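Local coordinates for protein peptidoglycan-N-acetylglucosamine deacetylase BC_1960 (PDB 4L1G) that removes the acetyl group from N-acetylglucosamine residues of bacterial peptidoglycan, and of soluble chitin substrates, as a zinc-dependent polysaccharide deacetylase, at residues 71-76 and 250-255; 192-197 and 218-223; 211-216 and 244-249. All blocks are in the same frame, centred on the assembly; numbering follows the deposited sequence.

The three contacts lie on one side of the chain's centre, about 11 to 12 Å apart, centre to centre, and all belong to the NodB homology fold, a distorted (beta/alpha) barrel as in other polysaccharide deacetylases of this family. Contact 1 pairs strand 74-80 with strand 252-253; contact 2 pairs strand 195-196 with strand 221-225, which is also a neighbour of strand 74-80. Contact 3 lies outside that sheet, where helix 205-215 meets helix 233-248. Along the chain, 71-76 comes first and 250-255 last, while the segments of contacts 2 and 3 interleave between them. Strands 74-80 and 221-225 both lead to predicted catalytic residues, Asp80 and His225; contacts 1 and 2 thus join strands of the sheet that carries them.

Contact 1: 71-76 and 250-255; sequences NKAEVA and GARFVT
A parallel beta pairing joins strand 74-80, which leads to the active site, to strand 252-253, which follows helix 233-248. Three backbone bonds stitch it: Arg252 N to Ala73 O (2.8 Å), Val75 N to Arg252 O and Val254 N to Val75 O (both 2.9 Å). Ala73 is the centre of an inverse gamma turn just before the strand. On one face of the sheet the salt bridge between Glu74 OE1 and Arg252 NH2 spans 3.1 Å. OE1 sits at the edge of the guanidinium, nearly in its plane, but is met on its anti side, and the two flat groups stand 85° apart. A bend at chi3 (-54°) turns the arginine back toward 71-76, so that one face of its guanidinium lies over Ala73 O. A water closes a second route, accepting from Arg252 NE (2.9 Å) and donating to Glu74 OE1. Val254 CG1 packs against the carboxylate carbon, Glu74 CD, at 3.6 Å. On the other face Val75 CG2 lies over the Phe253 ring, displaced toward its rim, a CH-pi contact 3.9 Å from the centroid. The far edge of strand 74-80 bonds to strand 221-225 and the residues before it, through Gly219, Ser220 and Ile222; Phe253 packs on helix 233-248, and Val254 and Ala76 on helix 256-259.

Contact 2: 192-197 and 218-223; sequences QWSVDT and PGSVIL
Leu223 CD2 stands over one face of the Trp193 indole, 3.8 Å from the centroid of the five-membered ring and 17° off its normal, a CH-pi contact in which the two side chains run aslant. The indole atom closest to Leu223 CD2 is Trp193 CE2, at 3.6 Å. Trp193 has CG between its backbone N and carbonyl carbon (chi1 59°), which folds the indole over Leu223, while Trp193 CB rests on Val221 O. Asp196 runs alongside Leu223 in the same direction, its OD1 near the same methyl group; that oxygen also accepts from Val198 N. Asp196 and Leu223 sit on the two parallel strands of a beta-alpha-beta unit, 195-196 and 221-225, joined through helix 205-215; Trp193 comes just before the first strand. Val221 O is gripped twice, by Ser194 N at 2.9 Å, in the carbonyl plane, and by Val195 N at 3.0 Å, tilted 33° from it. Ser194 OG in turn accepts from Val221 N at 3.1 Å, so this serine binds the strand through both backbone and side chain. A water joins Ser194 OG to Ser220 OG, which also accepts from Phe217 N. Further along, Leu223 N bonds to Val195 O, and Thr197 OG1 donates a short bond to Leu223 O (2.7 Å), in the plane of that carbonyl. On the sheet face opposite Leu223, Val195 CB approaches Ile222 CG1; just past the strand, Thr197 CG2 meets Ile222 CG2 nearly at a right angle, with Val212 of helix 205-215 packed on both. Leu223 also touches Asp80, the predicted proton acceptor, and an acetate ion, probably from the crystallisation liquor, lies about 4 Å from the Trp193 side chain (nearest atoms).

Contact 3: 211-216 and 244-249; sequences NVLGNS and PQLKTK
Leu213 reaches across to Gln245, Leu246 and Lys249 where two outer helices of the fold, 205-215 and 233-248, run side by side, their short end segments nearly parallel at 19° with axes 10.6 Å apart. Its CB leaves helix 205-215 to one side of the neighbouring helix, and an unusual chi1 of -97° swings the rest of the chain across to it. The branch point, Leu213 CG, comes within 3.6 Å of Gln245 OE1, the extended glutamine crossing the leucine at about a right angle. Leu213 CD2 touches the same glutamine, near both OE1 and CB. The other methyl, Leu213 CD1, has two neighbours, Leu246 CD2 at 3.8 Å and Lys249 CD at 3.9 Å, each of these side chains sliding past the leucine in the opposite direction. Leu246 also reaches further, its CD1 toward Val212 CG1 and its CD2 toward Ser216 CB. Beneath, Val212 and Ser216 pack on Ile222 of strand 221-225 and Leu246 on Phe253 of strand 252-253, so this helix pair lies against the sheet. Val212 O receives Asn215 N and Ser216 OG from opposite faces of its carbonyl plane, the hydroxyl at 2.7 Å. A water links the two helix ends, donating to Leu213 O and Ser216 O and accepting from Lys249 NZ at 2.6 Å.

Contact 1: 71-76 and 250-255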
loop_
_atom_site.group_PDB
_atom_site.type_symbol
_atom_site.label_atom_id
_atom_site.label_comp_id
_atom_site.label_asym_id
_atom_site.label_seq_id
_atom_site.Cartn_x
_atom_site.Cartn_y
_atom_site.Cartn_z
ATOM N N ASN A 71 4.180 -19.099 -6.856
ATOM C CA ASN A 71 5.173 -19.631 -7.788
ATOM C C ASN A 71 5.963 -18.546 -8.524
ATOM O O ASN A 71 6.553 -18.796 -9.578
ATOM C CB ASN A 71 4.517 -20.594 -8.783
ATOM C CG ASN A 71 3.402 -19.939 -9.579
ATOM O OD1 ASN A 71 2.992 -18.814 -9.290
ATOM N ND2 ASN A 71 2.898 -20.647 -10.581
ATOM N N LYS A 72 5.965 -17.343 -7.963
ATOM C CA LYS A 72 6.819 -16.269 -8.451
ATOM C C LYS A 72 7.742 -15.837 -7.322
ATOM O O LYS A 72 7.310 -15.715 -6.176
ATOM C CB LYS A 72 5.984 -15.077 -8.928
ATOM C CG LYS A 72 5.016 -15.393 -10.060
ATOM C CD LYS A 72 5.746 -15.677 -11.362
ATOM C CE LYS A 72 6.354 -14.407 -11.945
ATOM N NZ LYS A 72 7.102 -14.679 -13.211
ATOM N N ALA A 73 9.010 -15.605 -7.644
ATOM C CA ALA A 73 9.983 -15.175 -6.646
ATOM C C ALA A 73 9.844 -13.680 -6.378
ATOM O O ALA A 73 10.828 -12.938 -6.428
ATOM C CB ALA A 73 11.389 -15.496 -7.111
ATOM N N GLU A 74 8.624 -13.244 -6.087
ATOM C CA GLU A 74 8.328 -11.822 -5.999
ATOM C C GLU A 74 7.576 -11.451 -4.724
ATOM O O GLU A 74 6.679 -12.172 -4.284
ATOM C CB GLU A 74 7.538 -11.373 -7.235
ATOM C CG GLU A 74 8.309 -11.546 -8.543
ATOM C CD GLU A 74 7.449 -11.362 -9.783
ATOM O OE1 GLU A 74 8.009 -11.427 -10.899
ATOM O OE2 GLU A 74 6.222 -11.157 -9.650
ATOM N N VAL A 75 7.966 -10.325 -4.133
ATOM C CA VAL A 75 7.264 -9.761 -2.988
ATOM C C VAL A 75 6.949 -8.301 -3.280
ATOM O O VAL A 75 7.488 -7.719 -4.221
ATOM C CB VAL A 75 8.095 -9.851 -1.694
ATOM C CG1 VAL A 75 8.428 -11.302 -1.373
ATOM C CG2 VAL A 75 9.362 -9.023 -1.815
ATOM N N ALA A 76 6.076 -7.707 -2.474
ATOM C CA ALA A 76 5.658 -6.330 -2.708
ATOM C C ALA A 76 5.755 -5.469 -1.453
ATOM O O ALA A 76 5.164 -5.789 -0.420
ATOM C CB ALA A 76 4.238 -6.294 -3.269
ATOM N N GLY A 250 16.785 -14.672 -3.208
ATOM C CA GLY A 250 16.242 -14.817 -4.546
ATOM C C GLY A 250 14.996 -13.995 -4.815
ATOM O O GLY A 250 14.443 -14.045 -5.912
ATOM N N ALA A 251 14.553 -13.236 -3.819
ATOM C CA ALA A 251 13.342 -12.427 -3.952
ATOM C C ALA A 251 13.547 -11.198 -4.830
ATOM O O ALA A 251 14.591 -10.549 -4.778
ATOM C CB ALA A 251 12.825 -12.010 -2.582
ATOM N N ARG A 252 12.535 -10.890 -5.638
ATOM C CA ARG A 252 12.508 -9.654 -6.409
ATOM C C ARG A 252 11.318 -8.814 -5.945
ATOM O O ARG A 252 10.300 -9.356 -5.512
ATOM C CB ARG A 252 12.410 -9.946 -7.908
ATOM C CG ARG A 252 13.515 -10.858 -8.440
ATOM C CD ARG A 252 13.394 -11.072 -9.946
ATOM N NE ARG A 252 12.071 -11.563 -10.324
ATOM C CZ ARG A 252 11.763 -12.846 -10.494
ATOM N NH1 ARG A 252 12.687 -13.784 -10.328
ATOM N NH2 ARG A 252 10.529 -13.192 -10.836
ATOM N N PHE A 253 11.451 -7.495 -6.026
ATOM C CA PHE A 253 10.403 -6.594 -5.560
ATOM C C PHE A 253 9.572 -6.062 -6.719
ATOM O O PHE A 253 10.111 -5.606 -7.727
ATOM C CB PHE A 253 11.002 -5.446 -4.746
ATOM C CG PHE A 253 11.594 -5.884 -3.437
ATOM C CD1 PHE A 253 10.883 -5.741 -2.259
ATOM C CD2 PHE A 253 12.855 -6.459 -3.387
ATOM C CE1 PHE A 253 11.422 -6.149 -1.053
ATOM C CE2 PHE A 253 13.399 -6.871 -2.185
ATOM C CZ PHE A 253 12.679 -6.716 -1.015
ATOM N N VAL A 254 8.252 -6.140 -6.574
ATOM C CA VAL A 254 7.339 -5.716 -7.627
ATOM C C VAL A 254 6.245 -4.803 -7.079
ATOM O O VAL A 254 6.096 -4.648 -5.864
ATOM C CB VAL A 254 6.667 -6.927 -8.311
ATOM C CG1 VAL A 254 7.713 -7.841 -8.949
ATOM C CG2 VAL A 254 5.809 -7.695 -7.314
ATOM N N THR A 255 5.484 -4.197 -7.983
ATOM C CA THR A 255 4.322 -3.408 -7.601
ATOM C C THR A 255 3.100 -4.315 -7.571
ATOM O O THR A 255 3.138 -5.430 -8.089
ATOM C CB THR A 255 4.062 -2.271 -8.596
ATOM O OG1 THR A 255 3.743 -2.826 -9.878
ATOM C CG2 THR A 255 5.287 -1.382 -8.725
HETATM O O HOH W 1 10.407 -9.361 -11.113
#

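Contact 2: 192-197 and 218-223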
loop_
_atom_site.group_PDB
_atom_site.type_symbol
_atom_site.label_atom_id
_atom_site.label_comp_id
_atom_site.label_asym_id
_atom_site.label_seq_id
_atom_site.Cartn_x
_atom_site.Cartn_y
_atom_site.Cartn_z
ATOM N N GLN A 192 -5.105 -6.238 0.937
ATOM C CA GLN A 192 -4.697 -6.060 2.321
ATOM C C GLN A 192 -3.192 -6.273 2.414
ATOM O O GLN A 192 -2.425 -5.659 1.673
ATOM C CB GLN A 192 -5.436 -7.044 3.231
ATOM C CG GLN A 192 -6.956 -6.996 3.113
ATOM C CD GLN A 192 -7.581 -5.844 3.882
ATOM O OE1 GLN A 192 -6.906 -4.881 4.246
ATOM N NE2 GLN A 192 -8.883 -5.943 4.138
ATOM N N TRP A 193 -2.773 -7.153 3.316
ATOM C CA TRP A 193 -1.358 -7.463 3.480
ATOM C C TRP A 193 -1.185 -8.818 4.158
ATOM O O TRP A 193 -2.147 -9.383 4.677
ATOM C CB TRP A 193 -0.649 -6.362 4.278
ATOM C CG TRP A 193 -1.212 -6.146 5.654
ATOM C CD1 TRP A 193 -0.801 -6.745 6.811
ATOM C CD2 TRP A 193 -2.285 -5.264 6.017
ATOM N NE1 TRP A 193 -1.552 -6.293 7.869
ATOM C CE2 TRP A 193 -2.470 -5.384 7.410
ATOM C CE3 TRP A 193 -3.108 -4.390 5.299
ATOM C CZ2 TRP A 193 -3.444 -4.663 8.101
ATOM C CZ3 TRP A 193 -4.078 -3.670 5.987
ATOM C CH2 TRP A 193 -4.236 -3.812 7.374
ATOM N N SER A 194 0.037 -9.339 4.143
ATOM C CA SER A 194 0.315 -10.633 4.760
ATOM C C SER A 194 1.523 -10.579 5.693
ATOM O O SER A 194 1.755 -11.502 6.472
ATOM C CB SER A 194 0.509 -11.718 3.696
ATOM O OG SER A 194 1.705 -11.516 2.965
ATOM N N VAL A 195 2.292 -9.499 5.605
ATOM C CA VAL A 195 3.400 -9.269 6.527
ATOM C C VAL A 195 3.277 -7.885 7.160
ATOM O O VAL A 195 3.412 -6.866 6.481
ATOM C CB VAL A 195 4.773 -9.395 5.828
ATOM C CG1 VAL A 195 5.902 -9.098 6.812
ATOM C CG2 VAL A 195 4.939 -10.782 5.222
ATOM N N ASP A 196 3.017 -7.854 8.461
ATOM C CA ASP A 196 2.848 -6.595 9.175
ATOM C C ASP A 196 4.090 -6.246 9.986
ATOM O O ASP A 196 4.488 -6.989 10.882
ATOM C CB ASP A 196 1.617 -6.657 10.084
ATOM C CG ASP A 196 1.262 -5.307 10.677
ATOM O OD1 ASP A 196 1.871 -4.293 10.275
ATOM O OD2 ASP A 196 0.358 -5.256 11.537
ATOM N N THR A 197 4.694 -5.105 9.666
ATOM C CA THR A 197 5.909 -4.663 10.339
ATOM C C THR A 197 5.608 -4.002 11.677
ATOM O O THR A 197 6.521 -3.764 12.465
ATOM C CB THR A 197 6.696 -3.649 9.481
ATOM O OG1 THR A 197 5.926 -2.448 9.327
ATOM C CG2 THR A 197 7.012 -4.227 8.110
ATOM N N PRO A 218 7.362 -16.115 -1.027
ATOM C CA PRO A 218 6.925 -15.730 -2.373
ATOM C C PRO A 218 5.462 -15.295 -2.367
ATOM O O PRO A 218 4.597 -16.056 -1.933
ATOM C CB PRO A 218 7.083 -17.028 -3.162
ATOM C CG PRO A 218 8.228 -17.721 -2.496
ATOM C CD PRO A 218 8.118 -17.383 -1.033
ATOM N N GLY A 219 5.198 -14.077 -2.824
ATOM C CA GLY A 219 3.843 -13.554 -2.863
ATOM C C GLY A 219 3.497 -12.636 -1.705
ATOM O O GLY A 219 2.417 -12.051 -1.682
ATOM N N SER A 220 4.409 -12.503 -0.747
ATOM C CA SER A 220 4.165 -11.682 0.439
ATOM C C SER A 220 3.920 -10.206 0.120
ATOM O O SER A 220 4.649 -9.592 -0.665
ATOM C CB SER A 220 5.322 -11.803 1.438
ATOM O OG SER A 220 5.361 -13.090 2.033
ATOM N N VAL A 221 2.882 -9.647 0.733
ATOM C CA VAL A 221 2.640 -8.214 0.676
ATOM C C VAL A 221 2.971 -7.607 2.034
ATOM O O VAL A 221 2.322 -7.906 3.037
ATOM C CB VAL A 221 1.187 -7.887 0.284
ATOM C CG1 VAL A 221 0.940 -6.389 0.364
ATOM C CG2 VAL A 221 0.889 -8.407 -1.115
ATOM N N ILE A 222 3.996 -6.764 2.057
ATOM C CA ILE A 222 4.508 -6.189 3.296
ATOM C C ILE A 222 3.853 -4.838 3.582
ATOM O O ILE A 222 3.627 -4.048 2.665
ATOM C CB ILE A 222 6.042 -6.031 3.217
ATOM C CG1 ILE A 222 6.688 -7.374 2.854
ATOM C CG2 ILE A 222 6.607 -5.492 4.521
ATOM C CD1 ILE A 222 8.135 -7.267 2.418
ATOM N N LEU A 223 3.539 -4.585 4.852
ATOM C CA LEU A 223 2.910 -3.325 5.250
ATOM C C LEU A 223 3.841 -2.419 6.050
ATOM O O LEU A 223 4.305 -2.782 7.132
ATOM C CB LEU A 223 1.639 -3.578 6.063
ATOM C CG LEU A 223 0.993 -2.324 6.666
ATOM C CD1 LEU A 223 0.415 -1.432 5.578
ATOM C CD2 LEU A 223 -0.074 -2.679 7.690
HETATM O O HOH W 2 3.075 -13.743 3.088
#

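Contact 3: 211-216 and 244-249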
loop_
_atom_site.group_PDB
_atom_site.type_symbol
_atom_site.label_atom_id
_atom_site.label_comp_id
_atom_site.label_asym_id
_atom_site.label_seq_id
_atom_site.Cartn_x
_atom_site.Cartn_y
_atom_site.Cartn_z
ATOM N N ASN A 211 11.537 -9.353 11.784
ATOM C CA ASN A 211 10.132 -9.678 11.599
ATOM C C ASN A 211 9.829 -9.993 10.137
ATOM O O ASN A 211 9.290 -11.055 9.823
ATOM C CB ASN A 211 9.265 -8.519 12.095
ATOM C CG ASN A 211 7.783 -8.735 11.839
ATOM O OD1 ASN A 211 7.320 -9.864 11.674
ATOM N ND2 ASN A 211 7.029 -7.642 11.810
ATOM N N VAL A 212 10.185 -9.068 9.249
ATOM C CA VAL A 212 9.926 -9.224 7.819
ATOM C C VAL A 212 10.603 -10.460 7.231
ATOM O O VAL A 212 9.971 -11.238 6.521
ATOM C CB VAL A 212 10.360 -7.971 7.020
ATOM C CG1 VAL A 212 10.296 -8.237 5.524
ATOM C CG2 VAL A 212 9.490 -6.781 7.384
ATOM N N LEU A 213 11.886 -10.642 7.536
ATOM C CA LEU A 213 12.646 -11.769 6.998
ATOM C C LEU A 213 12.159 -13.110 7.537
ATOM O O LEU A 213 12.310 -14.144 6.883
ATOM C CB LEU A 213 14.141 -11.605 7.286
ATOM C CG LEU A 213 14.987 -11.019 6.154
ATOM C CD1 LEU A 213 14.970 -11.944 4.944
ATOM C CD2 LEU A 213 14.500 -9.631 5.774
ATOM N N GLY A 214 11.578 -13.089 8.731
ATOM C CA GLY A 214 11.088 -14.304 9.350
ATOM C C GLY A 214 9.719 -14.716 8.848
ATOM O O GLY A 214 9.326 -15.874 8.996
ATOM N N ASN A 215 8.990 -13.777 8.248
ATOM C CA ASN A 215 7.609 -14.038 7.844
ATOM C C ASN A 215 7.311 -13.798 6.363
ATOM O O ASN A 215 6.153 -13.854 5.948
ATOM C CB ASN A 215 6.636 -13.225 8.705
ATOM C CG ASN A 215 6.724 -13.582 10.178
ATOM O OD1 ASN A 215 6.142 -14.572 10.624
ATOM N ND2 ASN A 215 7.455 -12.776 10.942
ATOM N N SER A 216 8.346 -13.534 5.572
ATOM C CA SER A 216 8.152 -13.267 4.148
ATOM C C SER A 216 8.322 -14.509 3.278
ATOM O O SER A 216 9.245 -15.302 3.468
ATOM C CB SER A 216 9.072 -12.143 3.660
ATOM O OG SER A 216 8.663 -10.891 4.188
ATOM N N PRO A 244 18.136 -5.873 0.628
ATOM C CA PRO A 244 19.207 -6.771 0.177
ATOM C C PRO A 244 19.114 -8.178 0.770
ATOM O O PRO A 244 19.464 -9.143 0.088
ATOM C CB PRO A 244 20.481 -6.067 0.657
ATOM C CG PRO A 244 20.046 -5.248 1.812
ATOM C CD PRO A 244 18.658 -4.786 1.479
ATOM N N GLN A 245 18.647 -8.298 2.010
ATOM C CA GLN A 245 18.537 -9.613 2.643
ATOM C C GLN A 245 17.503 -10.509 1.963
ATOM O O GLN A 245 17.689 -11.722 1.876
ATOM C CB GLN A 245 18.247 -9.491 4.143
ATOM C CG GLN A 245 19.454 -9.067 4.971
ATOM C CD GLN A 245 19.174 -9.061 6.464
ATOM O OE1 GLN A 245 18.279 -9.756 6.943
ATOM N NE2 GLN A 245 19.940 -8.269 7.205
ATOM N N LEU A 246 16.418 -9.913 1.479
ATOM C CA LEU A 246 15.416 -10.669 0.734
ATOM C C LEU A 246 15.917 -11.008 -0.668
ATOM O O LEU A 246 15.683 -12.109 -1.168
ATOM C CB LEU A 246 14.086 -9.911 0.668
ATOM C CG LEU A 246 13.142 -10.133 1.854
ATOM C CD1 LEU A 246 11.943 -9.197 1.798
ATOM C CD2 LEU A 246 12.688 -11.589 1.910
ATOM N N LYS A 247 16.609 -10.057 -1.292
ATOM C CA LYS A 247 17.192 -10.269 -2.615
ATOM C C LYS A 247 18.178 -11.430 -2.609
ATOM O O LYS A 247 18.277 -12.172 -3.585
ATOM C CB LYS A 247 17.892 -9.003 -3.113
ATOM C CG LYS A 247 16.960 -7.915 -3.620
ATOM C CD LYS A 247 17.758 -6.729 -4.143
ATOM C CE LYS A 247 16.863 -5.682 -4.784
ATOM N NZ LYS A 247 17.660 -4.548 -5.328
ATOM N N THR A 248 18.906 -11.575 -1.504
ATOM C CA THR A 248 19.880 -12.651 -1.346
ATOM C C THR A 248 19.198 -14.017 -1.406
ATOM O O THR A 248 19.757 -14.980 -1.929
ATOM C CB THR A 248 20.660 -12.509 -0.019
ATOM O OG1 THR A 248 21.374 -11.269 -0.019
ATOM C CG2 THR A 248 21.652 -13.649 0.159
ATOM N N LYS A 249 17.975 -14.085 -0.887
ATOM C CA LYS A 249 17.204 -15.324 -0.903
ATOM C C LYS A 249 16.501 -15.540 -2.241
ATOM O O LYS A 249 15.712 -16.471 -2.393
ATOM C CB LYS A 249 16.184 -15.332 0.239
ATOM C CG LYS A 249 16.806 -15.179 1.617
ATOM C CD LYS A 249 15.746 -15.036 2.702
ATOM C CE LYS A 249 14.866 -16.270 2.788
ATOM N NZ LYS A 249 13.966 -16.223 3.975
HETATM O O HOH W 3 11.965 -14.498 4.115
#